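Local coordinates for ATP-dependent 6-phosphofructokinase isozyme 2 (PDB 3UMO), which catalyses the ATP-dependent phosphorylation of fructose 6-phosphate to fructose 1,6-bisphosphate, the first committing step of glycolysis, at residues P20-Y23 and K27-C30; N92-V97 and Q103-M108; T287-T292 and H297-K302. All blocks are in the same frame, centred on the assembly; numbering follows the deposited sequence.

Contact 1. Residues P20-Y23 and K27-C30. With ATP (adenosine-5'-triphosphate), chain H; ATP (adenosine-5'-triphosphate), chain K.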
loop_
_atom_site.group_PDB
_atom_site.type_symbol
_atom_site.label_atom_id
_atom_site.label_comp_id
_atom_site.label_asym_id
_atom_site.label_seq_id
_atom_site.Cartn_x
_atom_site.Cartn_y
_atom_site.Cartn_z
ATOM N N PRO A 20 -4.838 10.350 8.624
ATOM C CA PRO A 20 -5.994 10.008 7.778
ATOM C C PRO A 20 -5.698 8.979 6.693
ATOM O O PRO A 20 -6.523 8.101 6.441
ATOM C CB PRO A 20 -6.363 11.352 7.128
ATOM C CG PRO A 20 -5.797 12.383 8.043
ATOM C CD PRO A 20 -4.522 11.787 8.567
ATOM N N GLN A 21 -4.543 9.087 6.051
ATOM C CA GLN A 21 -4.213 8.197 4.946
ATOM C C GLN A 21 -2.763 7.756 5.072
ATOM O O GLN A 21 -1.970 8.389 5.774
ATOM C CB GLN A 21 -4.428 8.909 3.600
ATOM C CG GLN A 21 -5.836 9.468 3.374
ATOM C CD GLN A 21 -6.804 8.438 2.822
ATOM O OE1 GLN A 21 -6.415 7.313 2.500
ATOM N NE2 GLN A 21 -8.079 8.815 2.709
ATOM N N ILE A 22 -2.412 6.663 4.406
ATOM C CA ILE A 22 -1.009 6.278 4.339
ATOM C C ILE A 22 -0.553 6.159 2.892
ATOM O O ILE A 22 -1.182 5.493 2.063
ATOM C CB ILE A 22 -0.689 5.003 5.163
ATOM C CG1 ILE A 22 0.820 4.710 5.122
ATOM C CG2 ILE A 22 -1.502 3.816 4.673
ATOM C CD1 ILE A 22 1.275 3.756 6.217
ATOM N N TYR A 23 0.529 6.863 2.595
ATOM C CA TYR A 23 1.121 6.873 1.275
ATOM C C TYR A 23 2.551 7.348 1.450
ATOM O O TYR A 23 2.874 7.958 2.472
ATOM C CB TYR A 23 0.340 7.805 0.341
ATOM C CG TYR A 23 0.096 9.194 0.893
ATOM C CD1 TYR A 23 1.072 10.183 0.816
ATOM C CD2 TYR A 23 -1.123 9.523 1.474
ATOM C CE1 TYR A 23 0.844 11.460 1.315
ATOM C CE2 TYR A 23 -1.361 10.792 1.972
ATOM C CZ TYR A 23 -0.378 11.756 1.888
ATOM O OH TYR A 23 -0.623 13.014 2.388
ATOM N N LYS A 27 4.626 14.253 3.651
ATOM C CA LYS A 27 4.553 14.273 5.108
ATOM C C LYS A 27 3.195 13.765 5.554
ATOM O O LYS A 27 2.162 14.312 5.159
ATOM C CB LYS A 27 4.750 15.685 5.647
ATOM C CG LYS A 27 5.974 16.401 5.113
ATOM C CD LYS A 27 5.884 17.874 5.452
ATOM C CE LYS A 27 6.793 18.705 4.573
ATOM N NZ LYS A 27 6.566 20.161 4.847
ATOM N N LEU A 28 3.185 12.717 6.372
ATOM C CA LEU A 28 1.931 12.262 6.946
ATOM C C LEU A 28 1.747 12.954 8.291
ATOM O O LEU A 28 2.500 12.701 9.235
ATOM C CB LEU A 28 1.909 10.739 7.087
ATOM C CG LEU A 28 2.234 10.018 5.777
ATOM C CD1 LEU A 28 2.373 8.515 5.998
ATOM C CD2 LEU A 28 1.179 10.315 4.715
ATOM N N ARG A 29 0.763 13.851 8.358
ATOM C CA ARG A 29 0.477 14.587 9.587
ATOM C C ARG A 29 -0.182 13.645 10.578
ATOM O O ARG A 29 -1.286 13.143 10.339
ATOM C CB ARG A 29 -0.436 15.791 9.324
ATOM C CG ARG A 29 0.251 16.969 8.639
ATOM C CD ARG A 29 -0.631 18.225 8.652
ATOM N NE ARG A 29 -0.453 19.037 9.858
ATOM C CZ ARG A 29 -1.375 19.199 10.804
ATOM N NH1 ARG A 29 -2.557 18.608 10.693
ATOM N NH2 ARG A 29 -1.118 19.961 11.861
ATOM N N CYS A 30 0.510 13.406 11.685
ATOM C CA CYS A 30 0.049 12.477 12.703
ATOM C C CYS A 30 -0.374 13.230 13.947
ATOM O O CYS A 30 0.215 14.257 14.292
ATOM C CB CYS A 30 1.159 11.495 13.042
ATOM S SG CYS A 30 1.538 10.421 11.663
HETATM P PG ATP H . 3.480 20.204 2.847
HETATM O O1G ATP H . 4.656 20.804 2.147
HETATM O O2G ATP H . 3.691 20.431 4.345
HETATM O O3G ATP H . 2.177 20.830 2.412
HETATM P PB ATP H . 3.961 17.766 1.488
HETATM O O1B ATP H . 3.858 16.265 1.987
HETATM O O2B ATP H . 5.370 18.038 0.933
HETATM O O3B ATP H . 3.497 18.664 2.719
HETATM P PA ATP H . 1.673 17.218 0.041
HETATM O O1A ATP H . 1.023 16.828 1.351
HETATM O O2A ATP H . 0.707 18.052 -0.821
HETATM O O3A ATP H . 2.940 18.017 0.322
HETATM O "O5'" ATP H . 2.081 15.875 -0.752
HETATM C "C5'" ATP H . 3.292 15.774 -1.405
HETATM C "C4'" ATP H . 3.551 14.496 -2.049
HETATM O "O4'" ATP H . 2.906 13.470 -1.263
HETATM C "C3'" ATP H . 2.890 14.461 -3.357
HETATM O "O3'" ATP H . 3.778 14.793 -4.351
HETATM C "C2'" ATP H . 2.422 13.081 -3.507
HETATM O "O2'" ATP H . 3.410 12.336 -4.083
HETATM C "C1'" ATP H . 2.194 12.610 -2.124
HETATM N N9 ATP H . 0.783 12.601 -1.755
HETATM C C8 ATP H . 0.147 13.620 -1.148
HETATM N N7 ATP H . -1.140 13.255 -0.950
HETATM C C5 ATP H . -1.317 12.010 -1.429
HETATM C C6 ATP H . -2.419 11.150 -1.487
HETATM N N6 ATP H . -3.750 11.588 -0.941
HETATM N N1 ATP H . -2.260 9.933 -2.044
HETATM C C2 ATP H . -1.064 9.549 -2.533
HETATM N N3 ATP H . 0.009 10.350 -2.486
HETATM C C4 ATP H . -0.084 11.577 -1.948
HETATM P PG ATP K . 8.695 21.008 1.920
HETATM O O1G ATP K . 8.527 21.888 3.098
HETATM O O2G ATP K . 10.093 20.364 2.066
HETATM O O3G ATP K . 7.635 19.963 1.811
HETATM P PB ATP K . 7.617 22.904 0.203
HETATM O O1B ATP K . 6.301 22.116 -0.074
HETATM O O2B ATP K . 7.451 24.071 1.184
HETATM O O3B ATP K . 8.766 21.874 0.628
HETATM P PA ATP K . 8.226 22.937 -2.611
HETATM O O1A ATP K . 7.608 21.559 -2.746
HETATM O O2A ATP K . 7.621 23.938 -3.602
HETATM O O3A ATP K . 8.116 23.496 -1.176
HETATM O "O5'" ATP K . 9.811 22.756 -2.818
HETATM C "C5'" ATP K . 10.621 23.878 -2.946
HETATM C "C4'" ATP K . 11.506 23.909 -4.114
HETATM O "O4'" ATP K . 12.148 22.623 -4.251
HETATM C "C3'" ATP K . 10.762 24.052 -5.375
HETATM O "O3'" ATP K . 10.465 25.374 -5.655
HETATM C "C2'" ATP K . 11.669 23.450 -6.361
HETATM O "O2'" ATP K . 12.692 24.319 -6.671
HETATM C "C1'" ATP K . 12.215 22.285 -5.624
HETATM N N9 ATP K . 11.418 21.082 -5.871
HETATM C C8 ATP K . 10.450 20.615 -5.060
HETATM N N7 ATP K . 9.938 19.501 -5.630
HETATM C C5 ATP K . 10.591 19.244 -6.781
HETATM C C6 ATP K . 10.486 18.254 -7.767
HETATM N N6 ATP K . 9.500 17.123 -7.665
HETATM N N1 ATP K . 11.309 18.315 -8.821
HETATM C C2 ATP K . 12.213 19.308 -8.955
HETATM N N3 ATP K . 12.329 20.270 -8.040
HETATM C C4 ATP K . 11.540 20.269 -6.948
HETATM O O HOH W 1 1.468 14.553 2.534
#
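Ile-22 and Leu-28 are nearest across the turn, with CA atoms 7.2 Å apart, and no backbone hydrogen bond joins 20-23 to 27-30. The strand at 27-29 pairs instead with a strand of the second subunit, in a parallel ladder, while 20-23 runs as irregular loop. Side chains make the contact. Leu-28 does most of this: its CD1 packs against CG1 of Ile-22, and its CD2 sits squarely over one face of the Tyr-23 ring, 3.6 Å from the centroid and 14° off the normal, a CH-pi contact. The adenine of ATP H covers the opposite face, with C5 3.4 Å above the plane of the Tyr-23 ring, which is thus clamped between leucine and base. At the ring edge, in plane, a water lies 2.6 Å from Tyr-23 OH and also links Lys-27 O to O1A of ATP H. Lys-27 takes the other phosphates. Its backbone N donates to O1B of ATP H over 2.7 Å, and its extended chain carries NZ to the gamma-phosphates of two nucleotides, 2.9 Å from O2G of ATP H and 3.1 Å from O1G of ATP K. ATP H is also hydrogen-bonded to Ser-224, Gly-226 and Lys-185 of the second subunit, so the site is shared across the dimer. Together with a nearby magnesium ion, one ammonium between two triphosphates probably offsets part of their mutual repulsion, which fits the known role of Lys-27 in binding both the substrate ATP and the inhibitory one.

Contact 2. Residues N92-V97 and Q103-M108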
loop_
_atom_site.group_PDB
_atom_site.type_symbol
_atom_site.label_atom_id
_atom_site.label_comp_id
_atom_site.label_asym_id
_atom_site.label_seq_id
_atom_site.Cartn_x
_atom_site.Cartn_y
_atom_site.Cartn_z
ATOM N N ASN A 92 8.884 2.825 20.058
ATOM C CA ASN A 92 8.301 2.252 18.847
ATOM C C ASN A 92 7.064 3.052 18.453
ATOM O O ASN A 92 6.513 3.789 19.271
ATOM C CB ASN A 92 7.960 0.769 19.026
ATOM C CG ASN A 92 9.189 -0.085 19.209
ATOM O OD1 ASN A 92 10.259 0.246 18.701
ATOM N ND2 ASN A 92 9.051 -1.181 19.944
ATOM N N LEU A 93 6.638 2.918 17.201
ATOM C CA LEU A 93 5.527 3.721 16.706
ATOM C C LEU A 93 4.380 2.870 16.182
ATOM O O LEU A 93 4.578 1.999 15.326
ATOM C CB LEU A 93 5.994 4.686 15.611
ATOM C CG LEU A 93 4.934 5.671 15.102
ATOM C CD1 LEU A 93 4.479 6.611 16.212
ATOM C CD2 LEU A 93 5.426 6.463 13.889
ATOM N N HIS A 94 3.181 3.148 16.695
ATOM C CA HIS A 94 1.952 2.507 16.252
ATOM C C HIS A 94 1.138 3.562 15.520
ATOM O O HIS A 94 0.791 4.593 16.098
ATOM C CB HIS A 94 1.168 1.990 17.466
ATOM C CG HIS A 94 -0.148 1.357 17.128
ATOM N ND1 HIS A 94 -1.296 2.094 16.916
ATOM C CD2 HIS A 94 -0.503 0.059 16.992
ATOM C CE1 HIS A 94 -2.298 1.271 16.650
ATOM N NE2 HIS A 94 -1.843 0.033 16.691
ATOM N N VAL A 95 0.831 3.315 14.251
ATOM C CA VAL A 95 0.062 4.281 13.470
ATOM C C VAL A 95 -1.285 3.718 13.040
ATOM O O VAL A 95 -1.350 2.710 12.334
ATOM C CB VAL A 95 0.822 4.712 12.198
ATOM C CG1 VAL A 95 0.037 5.794 11.448
ATOM C CG2 VAL A 95 2.216 5.194 12.539
ATOM N N HIS A 96 -2.363 4.376 13.451
ATOM C CA HIS A 96 -3.688 4.005 12.969
ATOM C C HIS A 96 -4.060 4.864 11.762
ATOM O O HIS A 96 -3.978 6.090 11.823
ATOM C CB HIS A 96 -4.732 4.196 14.058
ATOM C CG HIS A 96 -6.110 3.805 13.628
ATOM N ND1 HIS A 96 -6.568 2.507 13.708
ATOM C CD2 HIS A 96 -7.112 4.526 13.077
ATOM C CE1 HIS A 96 -7.808 2.453 13.244
ATOM N NE2 HIS A 96 -8.156 3.667 12.852
ATOM N N VAL A 97 -4.454 4.221 10.664
ATOM C CA VAL A 97 -4.892 4.943 9.473
ATOM C C VAL A 97 -6.421 5.009 9.440
ATOM O O VAL A 97 -7.098 3.986 9.313
ATOM C CB VAL A 97 -4.337 4.308 8.181
ATOM C CG1 VAL A 97 -4.701 5.171 6.991
ATOM C CG2 VAL A 97 -2.823 4.146 8.279
ATOM N N GLN A 103 -3.704 -0.702 11.043
ATOM C CA GLN A 103 -2.679 -0.238 11.968
ATOM C C GLN A 103 -1.317 -0.671 11.463
ATOM O O GLN A 103 -1.166 -1.770 10.934
ATOM C CB GLN A 103 -2.914 -0.775 13.379
ATOM C CG GLN A 103 -2.956 -2.295 13.467
ATOM C CD GLN A 103 -3.366 -2.781 14.836
ATOM O OE1 GLN A 103 -3.076 -2.137 15.847
ATOM N NE2 GLN A 103 -4.042 -3.925 14.882
ATOM N N TYR A 104 -0.338 0.210 11.616
ATOM C CA TYR A 104 1.029 -0.066 11.195
ATOM C C TYR A 104 1.937 0.012 12.400
ATOM O O TYR A 104 1.822 0.918 13.221
ATOM C CB TYR A 104 1.458 0.919 10.109
ATOM C CG TYR A 104 0.747 0.673 8.794
ATOM C CD1 TYR A 104 1.336 -0.098 7.795
ATOM C CD2 TYR A 104 -0.527 1.183 8.566
ATOM C CE1 TYR A 104 0.689 -0.338 6.604
ATOM C CE2 TYR A 104 -1.186 0.947 7.372
ATOM C CZ TYR A 104 -0.575 0.185 6.398
ATOM O OH TYR A 104 -1.233 -0.045 5.213
ATOM N N ARG A 105 2.858 -0.937 12.504
ATOM C CA ARG A 105 3.640 -1.072 13.722
ATOM C C ARG A 105 5.112 -1.096 13.388
ATOM O O ARG A 105 5.607 -2.066 12.825
ATOM C CB ARG A 105 3.245 -2.359 14.442
ATOM C CG ARG A 105 1.767 -2.417 14.811
ATOM C CD ARG A 105 1.324 -3.855 15.027
ATOM N NE ARG A 105 1.941 -4.441 16.212
ATOM C CZ ARG A 105 1.935 -5.742 16.505
ATOM N NH1 ARG A 105 1.352 -6.618 15.696
ATOM N NH2 ARG A 105 2.522 -6.169 17.612
ATOM N N PHE A 106 5.814 -0.026 13.731
ATOM C CA PHE A 106 7.236 0.061 13.426
ATOM C C PHE A 106 8.036 -0.237 14.679
ATOM O O PHE A 106 8.006 0.525 15.648
ATOM C CB PHE A 106 7.559 1.437 12.840
ATOM C CG PHE A 106 6.742 1.757 11.625
ATOM C CD1 PHE A 106 5.536 2.438 11.741
ATOM C CD2 PHE A 106 7.138 1.319 10.370
ATOM C CE1 PHE A 106 4.754 2.705 10.627
ATOM C CE2 PHE A 106 6.365 1.587 9.245
ATOM C CZ PHE A 106 5.167 2.283 9.375
ATOM N N VAL A 107 8.720 -1.378 14.659
ATOM C CA VAL A 107 9.407 -1.891 15.836
ATOM C C VAL A 107 10.911 -1.780 15.666
ATOM O O VAL A 107 11.501 -2.446 14.807
ATOM C CB VAL A 107 9.028 -3.361 16.113
ATOM C CG1 VAL A 107 9.749 -3.868 17.359
ATOM C CG2 VAL A 107 7.521 -3.500 16.267
ATOM N N MET A 108 11.519 -0.913 16.473
ATOM C CA MET A 108 12.955 -0.672 16.423
ATOM C C MET A 108 13.607 -1.288 17.657
ATOM O O MET A 108 12.903 -1.683 18.589
ATOM C CB MET A 108 13.221 0.832 16.326
ATOM C CG MET A 108 13.050 1.357 14.919
ATOM S SD MET A 108 12.952 3.149 14.842
ATOM C CE MET A 108 11.342 3.409 15.601
HETATM O O HOH W 2 11.433 -2.878 20.511
#
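The His-94 ring meets Gln-103 edge-on: NE2 donates to OE1 in the ring plane, over 2.6 Å, and lands on a lone pair of the amide oxygen. Ring and amide planes stand 85° apart. Swinging CG away from its own backbone N (chi1 178°) lays the imidazole of His-94 beside Gln-103, whose NE2 is bonded in turn to Ser-250 and to Glu-25 of the second subunit. On the other face of the sheet, the Phe-106 ring presents its edge to Leu-93 O and to CG2 of Val-95, 4.0 Å from CE1, while the ring itself meets Phe-106 of the second subunit. CG2 of Val-97 reaches the Tyr-104 ring at CE2, 3.7 Å away. Strands 93-97 and 103-107 form an antiparallel hairpin, in which Leu-93/Phe-106 and Val-95/Tyr-104 are the hydrogen-bonded pairs; Val-95 N to Tyr-104 O measures 2.8 Å. This hairpin belongs to the small lid sheet of ribokinase-family sugar kinases; here it also builds the dimer interface, where 105-107 continues the sheet into the second subunit. At the open end Asn-92 OD1 accepts from Met-108 N at 2.8 Å, with the donor well above the amide plane. A water joins Asn-92 ND2 to Met-108 O.

Contact 3. Residues T287-T292 and H297-K302. With K (potassium ion), chain F; ATP (adenosine-5'-triphosphate), chain E.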
loop_
_atom_site.group_PDB
_atom_site.type_symbol
_atom_site.label_atom_id
_atom_site.label_comp_id
_atom_site.label_asym_id
_atom_site.label_seq_id
_atom_site.Cartn_x
_atom_site.Cartn_y
_atom_site.Cartn_z
ATOM N N THR A 287 -7.267 -10.329 21.171
ATOM C CA THR A 287 -7.581 -9.999 19.786
ATOM C C THR A 287 -8.946 -9.341 19.618
ATOM O O THR A 287 -9.249 -8.808 18.554
ATOM C CB THR A 287 -7.509 -11.231 18.862
ATOM O OG1 THR A 287 -8.659 -12.058 19.073
ATOM C CG2 THR A 287 -6.248 -12.029 19.131
ATOM N N LEU A 288 -9.770 -9.381 20.660
ATOM C CA LEU A 288 -11.111 -8.797 20.575
ATOM C C LEU A 288 -11.107 -7.281 20.743
ATOM O O LEU A 288 -12.050 -6.596 20.352
ATOM C CB LEU A 288 -12.035 -9.411 21.625
ATOM C CG LEU A 288 -12.147 -10.925 21.533
ATOM C CD1 LEU A 288 -13.036 -11.457 22.655
ATOM C CD2 LEU A 288 -12.681 -11.318 20.162
ATOM N N ASN A 289 -10.030 -6.782 21.345
ATOM C CA ASN A 289 -9.853 -5.360 21.612
ATOM C C ASN A 289 -9.027 -4.680 20.533
ATOM O O ASN A 289 -8.067 -5.250 20.022
ATOM C CB ASN A 289 -9.181 -5.150 22.971
ATOM C CG ASN A 289 -9.989 -5.717 24.115
ATOM O OD1 ASN A 289 -11.214 -5.785 24.049
ATOM N ND2 ASN A 289 -9.306 -6.124 25.175
ATOM N N GLN A 290 -9.415 -3.458 20.186
ATOM C CA GLN A 290 -8.747 -2.714 19.129
ATOM C C GLN A 290 -7.359 -2.249 19.548
ATOM O O GLN A 290 -7.077 -2.077 20.730
ATOM C CB GLN A 290 -9.593 -1.510 18.710
ATOM N N GLY A 291 -6.495 -2.046 18.562
ATOM C CA GLY A 291 -5.159 -1.548 18.817
ATOM C C GLY A 291 -4.322 -2.444 19.704
ATOM O O GLY A 291 -4.346 -3.666 19.573
ATOM N N THR A 292 -3.581 -1.826 20.615
ATOM C CA THR A 292 -2.601 -2.527 21.435
ATOM C C THR A 292 -3.144 -3.064 22.759
ATOM O O THR A 292 -2.405 -3.666 23.531
ATOM C CB THR A 292 -1.404 -1.614 21.744
ATOM O OG1 THR A 292 -1.861 -0.456 22.449
ATOM C CG2 THR A 292 -0.720 -1.180 20.457
ATOM N N HIS A 297 -10.210 -9.299 31.678
ATOM C CA HIS A 297 -10.615 -10.413 32.535
ATOM C C HIS A 297 -11.895 -11.106 32.069
ATOM O O HIS A 297 -11.954 -12.337 32.001
ATOM C CB HIS A 297 -10.776 -9.956 33.989
ATOM C CG HIS A 297 -11.306 -11.023 34.900
ATOM N ND1 HIS A 297 -12.650 -11.303 35.013
ATOM C CD2 HIS A 297 -10.671 -11.880 35.733
ATOM C CE1 HIS A 297 -12.822 -12.288 35.878
ATOM N NE2 HIS A 297 -11.636 -12.655 36.331
ATOM N N ASP A 298 -12.921 -10.318 31.762
ATOM C CA ASP A 298 -14.226 -10.878 31.423
ATOM C C ASP A 298 -14.217 -11.660 30.114
ATOM O O ASP A 298 -14.812 -12.734 30.035
ATOM C CB ASP A 298 -15.298 -9.790 31.389
ATOM C CG ASP A 298 -15.546 -9.174 32.753
ATOM O OD1 ASP A 298 -14.954 -9.654 33.746
ATOM O OD2 ASP A 298 -16.343 -8.214 32.835
ATOM N N ASP A 299 -13.550 -11.126 29.093
ATOM C CA ASP A 299 -13.455 -11.828 27.811
ATOM C C ASP A 299 -12.663 -13.120 27.970
ATOM O O ASP A 299 -13.020 -14.152 27.398
ATOM C CB ASP A 299 -12.793 -10.947 26.747
ATOM C CG ASP A 299 -13.665 -9.790 26.311
ATOM O OD1 ASP A 299 -14.903 -9.872 26.471
ATOM O OD2 ASP A 299 -13.099 -8.797 25.793
ATOM N N THR A 300 -11.587 -13.065 28.749
ATOM C CA THR A 300 -10.759 -14.251 28.973
ATOM C C THR A 300 -11.572 -15.323 29.696
ATOM O O THR A 300 -11.544 -16.499 29.327
ATOM C CB THR A 300 -9.478 -13.904 29.771
ATOM O OG1 THR A 300 -8.726 -12.902 29.064
ATOM C CG2 THR A 300 -8.609 -15.141 29.976
ATOM N N GLN A 301 -12.320 -14.909 30.714
ATOM C CA GLN A 301 -13.172 -15.834 31.456
ATOM C C GLN A 301 -14.213 -16.492 30.561
ATOM O O GLN A 301 -14.457 -17.692 30.667
ATOM C CB GLN A 301 -13.861 -15.121 32.623
ATOM C CG GLN A 301 -14.866 -15.988 33.364
ATOM C CD GLN A 301 -15.309 -15.378 34.682
ATOM O OE1 GLN A 301 -15.243 -14.162 34.873
ATOM N NE2 GLN A 301 -15.755 -16.225 35.605
ATOM N N LYS A 302 -14.819 -15.701 29.680
ATOM C CA LYS A 302 -15.863 -16.204 28.784
ATOM C C LYS A 302 -15.309 -17.254 27.824
ATOM O O LYS A 302 -15.905 -18.319 27.629
ATOM C CB LYS A 302 -16.483 -15.048 27.991
ATOM C CG LYS A 302 -17.633 -15.459 27.074
ATOM C CD LYS A 302 -18.012 -14.329 26.114
ATOM C CE LYS A 302 -18.462 -13.084 26.866
ATOM N NZ LYS A 302 -18.886 -11.982 25.943
HETATM K K K F . -5.501 -5.983 20.678
HETATM P PG ATP E . 2.732 -11.751 19.310
HETATM O O1G ATP E . 3.981 -11.770 20.119
HETATM O O2G ATP E . 1.824 -10.748 20.017
HETATM O O3G ATP E . 2.952 -11.371 17.887
HETATM P PB ATP E . 2.699 -14.480 19.042
HETATM O O1B ATP E . 3.095 -14.508 17.534
HETATM O O2B ATP E . 3.859 -14.811 20.003
HETATM O O3B ATP E . 1.985 -13.111 19.442
HETATM P PA ATP E . 0.290 -15.989 18.586
HETATM O O1A ATP E . 0.141 -15.222 17.305
HETATM O O2A ATP E . 0.240 -17.506 18.395
HETATM O O3A ATP E . 1.601 -15.596 19.319
HETATM O "O5'" ATP E . -0.870 -15.486 19.581
HETATM C "C5'" ATP E . -1.076 -16.154 20.778
HETATM C "C4'" ATP E . -2.438 -16.595 21.072
HETATM O "O4'" ATP E . -3.334 -15.499 20.791
HETATM C "C3'" ATP E . -2.897 -17.657 20.163
HETATM O "O3'" ATP E . -2.499 -18.904 20.593
HETATM C "C2'" ATP E . -4.359 -17.478 20.166
HETATM O "O2'" ATP E . -4.888 -17.935 21.344
HETATM C "C1'" ATP E . -4.482 -16.003 20.149
HETATM N N9 ATP E . -4.567 -15.485 18.785
HETATM C C8 ATP E . -3.556 -14.960 18.069
HETATM N N7 ATP E . -4.051 -14.604 16.858
HETATM C C5 ATP E . -5.366 -14.903 16.813
HETATM C C6 ATP E . -6.362 -14.754 15.842
HETATM N N6 ATP E . -6.058 -14.151 14.502
HETATM N N1 ATP E . -7.607 -15.170 16.133
HETATM C C2 ATP E . -7.901 -15.716 17.325
HETATM N N3 ATP E . -6.969 -15.866 18.270
HETATM C C4 ATP E . -5.704 -15.469 18.045
HETATM O O HOH W 3 -13.671 -6.758 24.268
#
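Asn-289 OD1 and Asp-299 OD2 are two acceptors 4.0 Å apart, and a single water between them gives one proton to each. It lies 2.6 Å from Asp-299 OD2 and 2.7 Å from Asn-289 OD1, so both of its hydrogens are spent on this bridge. The other end of the amide is held as well, because Asn-289 ND2 donates to Leu-294 O; with both ends engaged, the rotation of the amide is fixed. Its plane is turned 43° from that of the carboxylate. Beside the bridge Leu-288 brings CD1 within 4.1 Å of the carboxylate carbon CG of Asp-299, a thin methyl-on-carboxylate van der Waals touch at the protein surface; no direct hydrogen bond joins 287-292 to 297-302. At the start of the helix, His-297 ND1 donates to OD1 of Asp-298, which lies nearly in the ring plane. The backbone of the loop does a different job. Asn-289 O and Gly-291 O each bind the potassium ion at 2.8 Å, and a positive phi of 61° at Gly-291 probably helps the chain curl around the metal. Thr-287 meanwhile puts CG2 3.6 Å from C4 of the adenine of ATP E, so one short loop serves both nucleotide and cation. Carbonyls of Ser-250, Val-252, Ala-286 and Arg-293 complete the shell of six, the conserved monovalent-cation site of the ribokinase family.

In the fold
The contacts follow one another along the chain and step inward from the dimer interface. Strands 93-97 and 103-107 share a four-stranded mixed sheet with 12-19 and 34-38; loop 20-23 follows 12-19, and 27-29 pairs with the partner subunit. Contacts 1 and 2 have centres 12 Å apart and touch, Val-97 packing on Pro-20 and Gln-21; both border the second subunit. Contact 2, centred 20 Å from contact 3, touches it too: Gln-103 and His-94 lie against Gly-291 and Thr-292. Contacts 1 and 3 stay about 15 Å apart at their nearest atoms. The hairpin of contact 2 thus sits between a nucleotide site shared with the partner subunit and this chain's own cation site.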